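Local atomic coordinates of geranylgeranyl pyrophosphate synthetase (Pyrococcus horikoshii, PDB entry 1WY0), a protein that probably builds geranylgeranyl diphosphate by condensing isopentenyl diphosphate with allylic diphosphates. Residues Pro51-Thr56 / Glu331-Phe336; Leu139-Lys144 / Phe182-Lys187; Glu168-Met173 / Ala213-Asp218; Lys201-Trp206 / Arg319-Ser324. All coordinates share one frame; numbering follows the deposited sequence.

In the fold
All four contacts join segments of a predominantly helical protein without strands, as expected for the trans-prenyltransferase fold. Contacts 1, 2 and 4 form one connected region: the centres of contacts 1 and 4 lie about 12 Å apart, those of 1 and 2 about 15 Å, and Val53, Ala186 and Trp206 link them. Contact 3 stands about 19 Å, centre to centre, from contacts 1 and 2, yet it uses helix 167-193 together with contact 2 and helix 197-224 together with contact 4. Along the chain, contact 1 encloses the others, so the C-terminal helix 325-336 meets an early helix of the chain, 49-57.

Contact 1. Residues Pro51-Thr56 / Glu331-Phe336; sequences PFVVLT and ELLAKF
Leu333 reaches from helix 325-336 toward helix 49-57 and meets Val53 and Phe52 with a single methyl. Its CD2 lies 4.0 Å from Val53 CG2, and the two side chains cross at about a right angle. The same CD2 comes to 4.4 Å from Phe52 CD2, near the plane of the ring and therefore at its edge rather than over a face. With CG of Leu333 anti to the backbone N (chi1 -179°), the branch extends across the gap between the backbones. Val53 CA and Leu333 CA are 9.2 Å apart.

The Phe52 ring is also covered from within its own helix. Thr56 OG1 sits 3.2 Å above one face, over the centre, and donates to Phe52 O at 2.6 Å. That hydroxyl stands above the carbonyl plane, with a C=O...donor angle of 142°. Thr56 N binds the same oxygen from the opposite face, so two donors satisfy this acceptor in a buried place. Around Val53, packing continues with Phe182 and Ala186 of helix 167-193 and with Trp206. Phe336 packs separately, edge-to-face, against Tyr4 and Phe8 of helix 3-25.

The loose side is that of Lys335, which is exposed, and of partly exposed Glu331, with merely a long, weak ion pair to Arg319. The contact joins C-terminal helix 325-336 to helix 49-57 in the all-helical trans-prenyltransferase fold. Just 85 Å² is buried and no directional bond crosses, so shape and exclusion of water probably account for the position of Leu333.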
loop_
_atom_site.group_PDB
_atom_site.type_symbol
_atom_site.label_atom_id
_atom_site.label_comp_id
_atom_site.label_asym_id
_atom_site.label_seq_id
_atom_site.Cartn_x
_atom_site.Cartn_y
_atom_site.Cartn_z
ATOM N N PRO A 51 -17.471 6.975 4.973
ATOM C CA PRO A 51 -18.424 5.975 4.486
ATOM C C PRO A 51 -19.842 6.555 4.520
ATOM O O PRO A 51 -20.650 6.303 3.629
ATOM C CB PRO A 51 -18.251 4.825 5.475
ATOM C CG PRO A 51 -16.836 4.960 5.921
ATOM C CD PRO A 51 -16.686 6.446 6.102
ATOM N N PHE A 52 -20.135 7.336 5.556
ATOM C CA PHE A 52 -21.445 7.963 5.692
ATOM C C PHE A 52 -21.730 8.833 4.475
ATOM O O PHE A 52 -22.848 8.869 3.974
ATOM C CB PHE A 52 -21.509 8.833 6.954
ATOM C CG PHE A 52 -22.865 9.451 7.198
ATOM C CD1 PHE A 52 -23.942 8.669 7.599
ATOM C CD2 PHE A 52 -23.065 10.814 7.013
ATOM C CE1 PHE A 52 -25.196 9.236 7.813
ATOM C CE2 PHE A 52 -24.317 11.393 7.225
ATOM C CZ PHE A 52 -25.385 10.599 7.627
ATOM N N VAL A 53 -20.712 9.534 3.997
ATOM C CA VAL A 53 -20.886 10.391 2.840
ATOM C C VAL A 53 -21.186 9.536 1.623
ATOM O O VAL A 53 -21.941 9.940 0.737
ATOM C CB VAL A 53 -19.630 11.243 2.606
ATOM C CG1 VAL A 53 -19.719 11.988 1.277
ATOM C CG2 VAL A 53 -19.487 12.227 3.747
ATOM N N VAL A 54 -20.610 8.342 1.589
ATOM C CA VAL A 54 -20.838 7.438 0.477
ATOM C C VAL A 54 -22.316 7.038 0.421
ATOM O O VAL A 54 -23.023 7.372 -0.530
ATOM C CB VAL A 54 -19.981 6.154 0.605
ATOM C CG1 VAL A 54 -20.278 5.222 -0.551
ATOM C CG2 VAL A 54 -18.492 6.511 0.626
ATOM N N LEU A 55 -22.767 6.318 1.445
ATOM C CA LEU A 55 -24.150 5.853 1.521
ATOM C C LEU A 55 -25.155 6.999 1.452
ATOM O O LEU A 55 -26.200 6.867 0.826
ATOM C CB LEU A 55 -24.370 5.048 2.808
ATOM C CG LEU A 55 -23.406 3.875 3.008
ATOM C CD1 LEU A 55 -23.735 3.142 4.299
ATOM C CD2 LEU A 55 -23.491 2.935 1.822
ATOM N N THR A 56 -24.843 8.118 2.094
ATOM C CA THR A 56 -25.745 9.261 2.075
ATOM C C THR A 56 -25.787 9.893 0.690
ATOM O O THR A 56 -26.823 10.413 0.276
ATOM C CB THR A 56 -25.329 10.342 3.098
ATOM O OG1 THR A 56 -25.294 9.771 4.410
ATOM C CG2 THR A 56 -26.328 11.488 3.095
ATOM N N GLU A 331 -25.913 18.555 4.108
ATOM C CA GLU A 331 -25.827 19.991 4.324
ATOM C C GLU A 331 -25.519 20.254 5.786
ATOM O O GLU A 331 -24.732 21.140 6.117
ATOM C CB GLU A 331 -27.131 20.687 3.941
ATOM C CG GLU A 331 -27.234 21.034 2.465
ATOM C CD GLU A 331 -28.476 21.847 2.143
ATOM O OE1 GLU A 331 -29.438 21.810 2.943
ATOM O OE2 GLU A 331 -28.487 22.517 1.088
ATOM N N LEU A 332 -26.145 19.481 6.663
ATOM C CA LEU A 332 -25.909 19.643 8.086
ATOM C C LEU A 332 -24.457 19.302 8.433
ATOM O O LEU A 332 -23.789 20.058 9.136
ATOM C CB LEU A 332 -26.868 18.764 8.895
ATOM C CG LEU A 332 -28.312 19.271 9.013
ATOM C CD1 LEU A 332 -29.115 18.374 9.954
ATOM C CD2 LEU A 332 -28.297 20.696 9.546
ATOM N N LEU A 333 -23.979 18.168 7.931
ATOM C CA LEU A 333 -22.608 17.731 8.186
ATOM C C LEU A 333 -21.627 18.823 7.785
ATOM O O LEU A 333 -20.779 19.238 8.582
ATOM C CB LEU A 333 -22.314 16.454 7.398
ATOM C CG LEU A 333 -20.936 15.810 7.542
ATOM C CD1 LEU A 333 -20.701 15.343 8.979
ATOM C CD2 LEU A 333 -20.859 14.633 6.587
ATOM N N ALA A 334 -21.756 19.305 6.553
ATOM C CA ALA A 334 -20.872 20.351 6.069
ATOM C C ALA A 334 -20.931 21.567 6.978
ATOM O O ALA A 334 -19.909 22.202 7.249
ATOM C CB ALA A 334 -21.256 20.747 4.654
ATOM N N LYS A 335 -22.130 21.894 7.447
ATOM C CA LYS A 335 -22.305 23.051 8.311
ATOM C C LYS A 335 -21.730 22.775 9.700
ATOM O O LYS A 335 -21.165 23.664 10.330
ATOM C CB LYS A 335 -23.790 23.424 8.396
ATOM C CG LYS A 335 -24.041 24.914 8.548
ATOM C CD LYS A 335 -25.521 25.215 8.783
ATOM C CE LYS A 335 -25.750 26.712 9.021
ATOM N NZ LYS A 335 -27.179 27.040 9.318
ATOM N N PHE A 336 -21.869 21.540 10.169
ATOM C CA PHE A 336 -21.324 21.178 11.472
ATOM C C PHE A 336 -19.798 21.237 11.447
ATOM O O PHE A 336 -19.137 21.739 12.347
ATOM C CB PHE A 336 -21.764 19.750 11.789
ATOM C CG PHE A 336 -21.055 19.251 13.015
ATOM C CD1 PHE A 336 -21.464 19.688 14.271
ATOM C CD2 PHE A 336 -20.033 18.318 12.899
ATOM C CE1 PHE A 336 -20.852 19.182 15.411
ATOM C CE2 PHE A 336 -19.428 17.817 14.049
ATOM C CZ PHE A 336 -19.832 18.247 15.306
#

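Contact 2. Residues Leu139-Lys144 / Phe182-Lys187; sequences LEVIVK and FEASAK
Lys187 N donates to Glu183 O at 2.8 Å, a helical bond that fixes the backbone from which the Lys187 side chain leaves to meet Val141 on helix 132-159. CD of Lys187 lies 3.8 Å from Val141 CG2, and its CG follows at 4.2 Å from the same methyl; the lysine shaft passes Val141 obliquely. The other branch, Val141 CG1, rests on Ala184, 3.8 Å from its CB and 4.0 Å from its CA. The small Ala184 side chain lets the backbones come close, with Val141 CA 6.3 Å from Ala184 CA. Here helices 132-159 and 167-193 pack together in the all-helical trans-prenyltransferase fold, and another face of helix 132-159 looks to the dimer interface, where Leu139 and Val143 pack on Ala126 and Glu123 of the second subunit. An alanine in place of Val141 lacks both outer methyls and would probably open a gap over Ala184 and leave the Lys187 chain freer to move. Anti placement of CG at Lys187 (chi1 173°) carries the shaft outward before it bends at chi3 and chi4. Beyond the contact, Glu183 OE2 forms a salt bridge with Arg208, and Lys187 also touches Ile200 and Ser204 of helix 197-224.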
loop_
_atom_site.group_PDB
_atom_site.type_symbol
_atom_site.label_atom_id
_atom_site.label_comp_id
_atom_site.label_asym_id
_atom_site.label_seq_id
_atom_site.Cartn_x
_atom_site.Cartn_y
_atom_site.Cartn_z
ATOM N N LEU A 139 -13.884 1.775 -9.221
ATOM C CA LEU A 139 -12.502 1.372 -9.007
ATOM C C LEU A 139 -11.571 2.484 -9.463
ATOM O O LEU A 139 -10.578 2.773 -8.800
ATOM C CB LEU A 139 -12.187 0.099 -9.794
ATOM C CG LEU A 139 -10.721 -0.356 -9.857
ATOM C CD1 LEU A 139 -10.244 -0.768 -8.484
ATOM C CD2 LEU A 139 -10.586 -1.509 -10.822
ATOM N N GLU A 140 -11.904 3.113 -10.587
ATOM C CA GLU A 140 -11.082 4.177 -11.148
ATOM C C GLU A 140 -11.122 5.497 -10.383
ATOM O O GLU A 140 -10.185 6.295 -10.464
ATOM C CB GLU A 140 -11.447 4.406 -12.620
ATOM C CG GLU A 140 -10.878 5.685 -13.203
ATOM C CD GLU A 140 -10.927 5.721 -14.724
ATOM O OE1 GLU A 140 -11.850 5.110 -15.312
ATOM O OE2 GLU A 140 -10.046 6.372 -15.331
ATOM N N VAL A 141 -12.205 5.738 -9.654
ATOM C CA VAL A 141 -12.318 6.954 -8.862
ATOM C C VAL A 141 -11.472 6.763 -7.607
ATOM O O VAL A 141 -10.770 7.667 -7.159
ATOM C CB VAL A 141 -13.775 7.210 -8.413
ATOM C CG1 VAL A 141 -13.786 8.142 -7.211
ATOM C CG2 VAL A 141 -14.581 7.819 -9.549
ATOM N N ILE A 142 -11.551 5.568 -7.048
ATOM C CA ILE A 142 -10.820 5.243 -5.841
ATOM C C ILE A 142 -9.323 5.200 -6.114
ATOM O O ILE A 142 -8.531 5.632 -5.295
ATOM C CB ILE A 142 -11.325 3.905 -5.264
ATOM C CG1 ILE A 142 -12.755 4.103 -4.723
ATOM C CG2 ILE A 142 -10.383 3.401 -4.183
ATOM C CD1 ILE A 142 -13.414 2.834 -4.149
ATOM N N VAL A 143 -8.942 4.704 -7.282
ATOM C CA VAL A 143 -7.541 4.638 -7.638
ATOM C C VAL A 143 -6.956 6.035 -7.817
ATOM O O VAL A 143 -5.876 6.331 -7.306
ATOM C CB VAL A 143 -7.344 3.813 -8.920
ATOM C CG1 VAL A 143 -6.073 4.238 -9.632
ATOM C CG2 VAL A 143 -7.277 2.334 -8.563
ATOM N N LYS A 144 -7.652 6.906 -8.533
ATOM C CA LYS A 144 -7.123 8.253 -8.720
ATOM C C LYS A 144 -7.042 9.033 -7.413
ATOM O O LYS A 144 -6.151 9.857 -7.242
ATOM C CB LYS A 144 -7.959 9.037 -9.723
ATOM C CG LYS A 144 -7.776 10.559 -9.623
ATOM C CD LYS A 144 -6.522 11.065 -10.356
ATOM C CE LYS A 144 -5.219 10.881 -9.559
ATOM N NZ LYS A 144 -4.167 10.223 -10.401
ATOM N N PHE A 182 -12.238 12.638 0.241
ATOM C CA PHE A 182 -13.558 13.098 0.622
ATOM C C PHE A 182 -14.384 13.232 -0.642
ATOM O O PHE A 182 -15.523 12.782 -0.699
ATOM C CB PHE A 182 -13.487 14.435 1.352
ATOM C CG PHE A 182 -14.176 14.421 2.686
ATOM C CD1 PHE A 182 -13.494 14.035 3.830
ATOM C CD2 PHE A 182 -15.520 14.760 2.791
ATOM C CE1 PHE A 182 -14.135 13.982 5.061
ATOM C CE2 PHE A 182 -16.176 14.710 4.024
ATOM C CZ PHE A 182 -15.481 14.319 5.157
ATOM N N GLU A 183 -13.795 13.834 -1.666
ATOM C CA GLU A 183 -14.488 14.002 -2.938
ATOM C C GLU A 183 -14.893 12.633 -3.482
ATOM O O GLU A 183 -16.014 12.447 -3.961
ATOM C CB GLU A 183 -13.577 14.696 -3.946
ATOM C CG GLU A 183 -14.067 14.593 -5.378
ATOM C CD GLU A 183 -13.142 15.273 -6.351
ATOM O OE1 GLU A 183 -12.566 14.570 -7.192
ATOM O OE2 GLU A 183 -12.973 16.506 -6.276
ATOM N N ALA A 184 -13.971 11.679 -3.403
ATOM C CA ALA A 184 -14.217 10.328 -3.883
ATOM C C ALA A 184 -15.384 9.681 -3.151
ATOM O O ALA A 184 -16.132 8.912 -3.737
ATOM C CB ALA A 184 -12.973 9.482 -3.714
ATOM N N SER A 185 -15.523 9.985 -1.865
ATOM C CA SER A 185 -16.603 9.441 -1.057
ATOM C C SER A 185 -17.957 9.854 -1.643
ATOM O O SER A 185 -18.824 9.015 -1.891
ATOM C CB SER A 185 -16.495 9.956 0.383
ATOM O OG SER A 185 -15.265 9.587 0.978
ATOM N N ALA A 186 -18.131 11.151 -1.856
ATOM C CA ALA A 186 -19.377 11.648 -2.433
ATOM C C ALA A 186 -19.556 11.188 -3.881
ATOM O O ALA A 186 -20.613 10.732 -4.299
ATOM C CB ALA A 186 -19.356 13.176 -2.377
ATOM N N LYS A 187 -18.480 11.361 -4.668
ATOM C CA LYS A 187 -18.559 11.016 -6.083
ATOM C C LYS A 187 -18.917 9.544 -6.302
ATOM O O LYS A 187 -19.626 9.176 -7.228
ATOM C CB LYS A 187 -17.206 11.333 -6.721
ATOM C CG LYS A 187 -17.123 10.847 -8.167
ATOM C CD LYS A 187 -15.844 11.318 -8.862
ATOM C CE LYS A 187 -16.103 11.833 -10.280
ATOM N NZ LYS A 187 -15.547 13.177 -10.423
#

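Contact 3. Residues Glu168-Met173 / Ala213-Asp218; sequences EEYMEM and AFQIWD
Tyr170 brings its phenol oxygen, not its ring face, against Ile216. Its OH is 3.9 Å from Ile216 CG1 and 4.4 Å from Gln215 CG, van der Waals distances to carbon, and no hydrogen bond joins the two segments. CG anti to the backbone N (chi1 164°) sends the ring out from helix 167-193, bridging helices whose local axes approach no closer than 12.0 Å and whose N-to-C directions make an angle of 125°. The side chains of Tyr170 and Ile216 pass each other at a slant.

The sulfur contact is looser. Met171 curls so that SD comes to 4.4 Å from Ile216 CD1, although its CB does not aim at the other helix. Ile216 thus meets Tyr170 with CG1 and Met171 with its terminal methyl, while Ala303, Ala307 and Leu245 pack against it from other helices.

Polar groups of the 213-218 segment find partners outside the pair. Gln215 NE2 is hydrogen-bonded to Asp219, while Asp218 OD1 and Trp217 NE1 engage Arg340, through its guanidinium and its carbonyl oxygen respectively. Asp218 CG also lies 4.3 Å above one face of the Phe214 ring, toward its rim.

Phe214, Gln215, Asp218 and Asp219 match the start of the second aspartate-rich motif of trans-prenyltransferases, a sequence that in relatives helps bind magnesium and diphosphate. Tyr170 and Met171 pack against Ile216, which lies within this probable active-site segment.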
loop_
_atom_site.group_PDB
_atom_site.type_symbol
_atom_site.label_atom_id
_atom_site.label_comp_id
_atom_site.label_asym_id
_atom_site.label_seq_id
_atom_site.Cartn_x
_atom_site.Cartn_y
_atom_site.Cartn_z
ATOM N N GLU A 168 -0.542 28.833 -2.006
ATOM C CA GLU A 168 -0.733 27.961 -3.153
ATOM C C GLU A 168 -0.138 26.572 -2.933
ATOM O O GLU A 168 -0.711 25.571 -3.355
ATOM C CB GLU A 168 -0.088 28.580 -4.390
ATOM C CG GLU A 168 -0.249 27.721 -5.624
ATOM C CD GLU A 168 0.668 28.145 -6.733
ATOM O OE1 GLU A 168 0.493 29.282 -7.237
ATOM O OE2 GLU A 168 1.570 27.341 -7.089
ATOM N N GLU A 169 1.029 26.523 -2.304
ATOM C CA GLU A 169 1.680 25.254 -2.029
ATOM C C GLU A 169 0.819 24.471 -1.051
ATOM O O GLU A 169 0.485 23.311 -1.298
ATOM C CB GLU A 169 3.072 25.486 -1.445
ATOM C CG GLU A 169 4.165 25.533 -2.503
ATOM C CD GLU A 169 5.499 26.027 -1.965
ATOM O OE1 GLU A 169 5.513 26.878 -1.049
ATOM O OE2 GLU A 169 6.541 25.563 -2.474
ATOM N N TYR A 170 0.440 25.122 0.047
ATOM C CA TYR A 170 -0.329 24.364 1.026
ATOM C C TYR A 170 -1.664 23.895 0.449
ATOM O O TYR A 170 -2.052 22.740 0.570
ATOM C CB TYR A 170 -0.574 25.262 2.240
ATOM C CG TYR A 170 -1.660 24.687 3.078
ATOM C CD1 TYR A 170 -1.360 23.717 4.032
ATOM C CD2 TYR A 170 -2.980 25.105 2.910
ATOM C CE1 TYR A 170 -2.367 23.178 4.817
ATOM C CE2 TYR A 170 -3.990 24.558 3.689
ATOM C CZ TYR A 170 -3.688 23.596 4.635
ATOM O OH TYR A 170 -4.686 23.052 5.419
ATOM N N MET A 171 -2.421 24.715 -0.273
ATOM C CA MET A 171 -3.678 24.267 -0.863
ATOM C C MET A 171 -3.531 23.136 -1.877
ATOM O O MET A 171 -4.431 22.319 -2.027
ATOM C CB MET A 171 -4.408 25.443 -1.525
ATOM C CG MET A 171 -5.046 26.429 -0.561
ATOM S SD MET A 171 -5.961 25.670 0.793
ATOM C CE MET A 171 -7.427 25.081 -0.088
ATOM N N GLU A 172 -2.414 23.079 -2.585
ATOM C CA GLU A 172 -2.246 22.013 -3.561
ATOM C C GLU A 172 -1.998 20.696 -2.816
ATOM O O GLU A 172 -2.402 19.625 -3.261
ATOM C CB GLU A 172 -1.079 22.336 -4.496
ATOM C CG GLU A 172 -0.796 21.252 -5.512
ATOM C CD GLU A 172 0.426 21.543 -6.359
ATOM O OE1 GLU A 172 1.393 22.106 -5.811
ATOM O OE2 GLU A 172 0.428 21.192 -7.564
ATOM N N MET A 173 -1.359 20.806 -1.657
ATOM C CA MET A 173 -1.034 19.664 -0.821
ATOM C C MET A 173 -2.278 19.137 -0.106
ATOM O O MET A 173 -2.612 17.948 -0.207
ATOM C CB MET A 173 0.034 20.085 0.193
ATOM C CG MET A 173 0.429 19.027 1.233
ATOM S SD MET A 173 -0.765 18.788 2.578
ATOM C CE MET A 173 -0.391 20.171 3.675
ATOM N N ALA A 213 -12.006 22.053 3.824
ATOM C CA ALA A 213 -12.423 22.945 4.906
ATOM C C ALA A 213 -12.345 22.301 6.290
ATOM O O ALA A 213 -12.055 22.972 7.273
ATOM C CB ALA A 213 -13.839 23.454 4.648
ATOM N N PHE A 214 -12.631 21.007 6.367
ATOM C CA PHE A 214 -12.478 20.168 7.545
ATOM C C PHE A 214 -11.152 20.446 8.248
ATOM O O PHE A 214 -11.103 20.880 9.391
ATOM C CB PHE A 214 -12.537 18.706 7.102
ATOM C CG PHE A 214 -12.253 17.807 8.269
ATOM C CD1 PHE A 214 -13.080 17.850 9.386
ATOM C CD2 PHE A 214 -11.180 16.933 8.227
ATOM C CE1 PHE A 214 -12.830 17.009 10.460
ATOM C CE2 PHE A 214 -10.938 16.089 9.307
ATOM C CZ PHE A 214 -11.762 16.122 10.426
ATOM N N GLN A 215 -10.133 20.098 7.471
ATOM C CA GLN A 215 -8.766 20.195 7.953
ATOM C C GLN A 215 -8.403 21.635 8.315
ATOM O O GLN A 215 -7.803 21.882 9.357
ATOM C CB GLN A 215 -7.786 19.652 6.909
ATOM C CG GLN A 215 -6.364 19.549 7.438
ATOM C CD GLN A 215 -6.293 18.689 8.691
ATOM O OE1 GLN A 215 -6.636 17.507 8.659
ATOM N NE2 GLN A 215 -5.867 19.283 9.801
ATOM N N ILE A 216 -8.772 22.587 7.464
ATOM C CA ILE A 216 -8.475 23.991 7.739
ATOM C C ILE A 216 -9.102 24.439 9.056
ATOM O O ILE A 216 -8.483 25.169 9.827
ATOM C CB ILE A 216 -8.996 24.923 6.614
ATOM C CG1 ILE A 216 -8.216 24.682 5.318
ATOM C CG2 ILE A 216 -8.867 26.393 7.054
ATOM C CD1 ILE A 216 -8.881 25.310 4.099
ATOM N N TRP A 217 -10.331 24.004 9.313
ATOM C CA TRP A 217 -11.017 24.369 10.545
ATOM C C TRP A 217 -10.354 23.710 11.759
ATOM O O TRP A 217 -10.345 24.277 12.856
ATOM C CB TRP A 217 -12.497 23.971 10.462
ATOM C CG TRP A 217 -13.326 24.532 11.579
ATOM C CD1 TRP A 217 -13.849 23.851 12.643
ATOM C CD2 TRP A 217 -13.720 25.899 11.744
ATOM N NE1 TRP A 217 -14.548 24.714 13.462
ATOM C CE2 TRP A 217 -14.483 25.977 12.932
ATOM C CE3 TRP A 217 -13.502 27.069 11.002
ATOM C CZ2 TRP A 217 -15.031 27.179 13.396
ATOM C CZ3 TRP A 217 -14.049 28.268 11.462
ATOM C CH2 TRP A 217 -14.806 28.310 12.652
ATOM N N ASP A 218 -9.807 22.513 11.571
ATOM C CA ASP A 218 -9.123 21.828 12.665
ATOM C C ASP A 218 -7.881 22.608 13.038
ATOM O O ASP A 218 -7.588 22.787 14.221
ATOM C CB ASP A 218 -8.724 20.404 12.269
ATOM C CG ASP A 218 -9.843 19.420 12.472
ATOM O OD1 ASP A 218 -10.924 19.853 12.933
ATOM O OD2 ASP A 218 -9.649 18.220 12.178
#

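Contact 4. Residues Lys201-Trp206 / Arg319-Ser324; sequences KALSSW and RILPKS
Ala202 meets Leu321 first: its CB lies 4.0 Å from Leu321 CD1, at the point where helix 197-224 faces the loop 319-324. Leu203 comes next, and its CD2 reaches Leu321 CD2 at 4.0 Å while its CG is 4.2 Å from the same methyl. CG of Leu321 is anti to the carbonyl carbon (chi1 -83°), and the fork beyond it sends one methyl to each helical residue; the two leucines cross at about a right angle. Leu321 is buried although its loop neighbours Ile320 and Pro322 are exposed, so it carries most of the loop's apolar contact with the helix. Ser204 turns to Glu183 and Lys187, and its OG bonds Ile200 O. Ser205 OG donates to Ala202 O at 2.6 Å from above the carbonyl plane, with a C=O...donor angle of 113°. Trp206 N adds the helical bond to that oxygen from the same face, and the indole NE1 is satisfied by Asn315 OD1. Ser324 caps the N-terminus of helix 325-336, which Leu203 and Trp206 touch through Leu330; Leu203 also packs on Ala186 of helix 167-193 and Ser57 of helix 49-57, placing helix 197-224 among all three.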
loop_
_atom_site.group_PDB
_atom_site.type_symbol
_atom_site.label_atom_id
_atom_site.label_comp_id
_atom_site.label_asym_id
_atom_site.label_seq_id
_atom_site.Cartn_x
_atom_site.Cartn_y
_atom_site.Cartn_z
ATOM N N LYS A 201 -21.130 15.746 -10.510
ATOM C CA LYS A 201 -20.227 16.891 -10.491
ATOM C C LYS A 201 -20.505 17.809 -9.298
ATOM O O LYS A 201 -19.640 18.532 -8.824
ATOM C CB LYS A 201 -20.398 17.668 -11.797
ATOM C CG LYS A 201 -19.133 18.441 -12.178
ATOM C CD LYS A 201 -19.443 19.670 -13.034
ATOM C CE LYS A 201 -18.918 20.967 -12.410
ATOM N NZ LYS A 201 -20.044 21.800 -11.990
ATOM N N ALA A 202 -21.773 17.758 -8.847
ATOM C CA ALA A 202 -22.159 18.557 -7.694
ATOM C C ALA A 202 -21.743 17.880 -6.384
ATOM O O ALA A 202 -21.294 18.512 -5.433
ATOM C CB ALA A 202 -23.678 18.728 -7.738
ATOM N N LEU A 203 -21.897 16.561 -6.335
ATOM C CA LEU A 203 -21.513 15.788 -5.164
ATOM C C LEU A 203 -20.000 15.845 -4.982
ATOM O O LEU A 203 -19.508 16.064 -3.875
ATOM C CB LEU A 203 -21.961 14.333 -5.318
ATOM C CG LEU A 203 -23.446 14.069 -5.055
ATOM C CD1 LEU A 203 -23.794 12.630 -5.415
ATOM C CD2 LEU A 203 -23.754 14.345 -3.588
ATOM N N SER A 204 -19.277 15.659 -6.083
ATOM C CA SER A 204 -17.821 15.693 -6.090
ATOM C C SER A 204 -17.293 17.022 -5.566
ATOM O O SER A 204 -16.376 17.049 -4.746
ATOM C CB SER A 204 -17.298 15.481 -7.510
ATOM O OG SER A 204 -17.908 14.362 -8.125
ATOM N N SER A 205 -17.879 18.118 -6.050
ATOM C CA SER A 205 -17.476 19.469 -5.657
ATOM C C SER A 205 -17.720 19.723 -4.175
ATOM O O SER A 205 -16.973 20.453 -3.521
ATOM C CB SER A 205 -18.250 20.496 -6.480
ATOM O OG SER A 205 -19.632 20.417 -6.178
ATOM N N TRP A 206 -18.780 19.118 -3.662
ATOM C CA TRP A 206 -19.117 19.212 -2.245
ATOM C C TRP A 206 -18.127 18.437 -1.371
ATOM O O TRP A 206 -17.739 18.860 -0.292
ATOM C CB TRP A 206 -20.529 18.657 -2.057
ATOM C CG TRP A 206 -20.904 18.676 -0.629
ATOM C CD1 TRP A 206 -21.581 19.710 0.055
ATOM C CD2 TRP A 206 -20.705 17.609 0.330
ATOM N NE1 TRP A 206 -21.836 19.398 1.353
ATOM C CE2 TRP A 206 -21.268 18.042 1.556
ATOM C CE3 TRP A 206 -20.101 16.354 0.258
ATOM C CZ2 TRP A 206 -21.218 17.220 2.668
ATOM C CZ3 TRP A 206 -20.055 15.532 1.373
ATOM C CH2 TRP A 206 -20.610 15.972 2.586
ATOM N N ARG A 319 -27.578 22.250 -4.101
ATOM C CA ARG A 319 -28.851 22.832 -4.502
ATOM C C ARG A 319 -29.441 22.098 -5.709
ATOM O O ARG A 319 -30.642 21.994 -5.898
ATOM C CB ARG A 319 -28.535 24.261 -4.925
ATOM C CG ARG A 319 -29.418 25.303 -4.252
ATOM C CD ARG A 319 -28.599 26.528 -3.830
ATOM N NE ARG A 319 -29.151 27.112 -2.607
ATOM C CZ ARG A 319 -28.818 26.533 -1.441
ATOM N NH1 ARG A 319 -28.004 25.491 -1.423
ATOM N NH2 ARG A 319 -29.323 27.012 -0.303
ATOM N N ILE A 320 -28.519 21.614 -6.562
ATOM C CA ILE A 320 -28.914 21.002 -7.820
ATOM C C ILE A 320 -29.702 19.699 -7.619
ATOM O O ILE A 320 -30.502 19.281 -8.447
ATOM C CB ILE A 320 -27.629 20.718 -8.595
ATOM C CG1 ILE A 320 -26.943 22.037 -8.973
ATOM C CG2 ILE A 320 -27.952 19.953 -9.884
ATOM C CD1 ILE A 320 -27.844 22.952 -9.800
ATOM N N LEU A 321 -29.403 19.026 -6.489
ATOM C CA LEU A 321 -30.095 17.781 -6.175
ATOM C C LEU A 321 -31.473 18.046 -5.571
ATOM O O LEU A 321 -31.751 19.120 -5.054
ATOM C CB LEU A 321 -29.237 17.002 -5.183
ATOM C CG LEU A 321 -28.144 16.190 -5.866
ATOM C CD1 LEU A 321 -27.035 17.072 -6.431
ATOM C CD2 LEU A 321 -27.469 15.188 -4.924
ATOM N N PRO A 322 -32.348 17.036 -5.627
ATOM C CA PRO A 322 -33.689 17.178 -5.081
ATOM C C PRO A 322 -33.651 17.305 -3.557
ATOM O O PRO A 322 -32.658 17.018 -2.903
ATOM C CB PRO A 322 -34.506 15.952 -5.476
ATOM C CG PRO A 322 -33.764 15.230 -6.591
ATOM C CD PRO A 322 -32.296 15.858 -6.487
ATOM N N LYS A 323 -34.774 17.799 -3.001
ATOM C CA LYS A 323 -34.880 17.838 -1.556
ATOM C C LYS A 323 -35.185 16.456 -0.979
ATOM O O LYS A 323 -36.135 15.774 -1.341
ATOM C CB LYS A 323 -35.960 18.844 -1.146
ATOM C CG LYS A 323 -35.980 19.084 0.364
ATOM C CD LYS A 323 -36.914 18.110 1.083
ATOM C CE LYS A 323 -37.064 18.430 2.574
ATOM N NZ LYS A 323 -37.758 17.333 3.242
ATOM N N SER A 324 -34.271 16.036 -0.104
ATOM C CA SER A 324 -34.460 14.824 0.673
ATOM C C SER A 324 -33.764 15.008 2.017
ATOM O O SER A 324 -33.094 16.000 2.252
ATOM C CB SER A 324 -33.799 13.673 -0.089
ATOM O OG SER A 324 -32.434 14.005 -0.362
#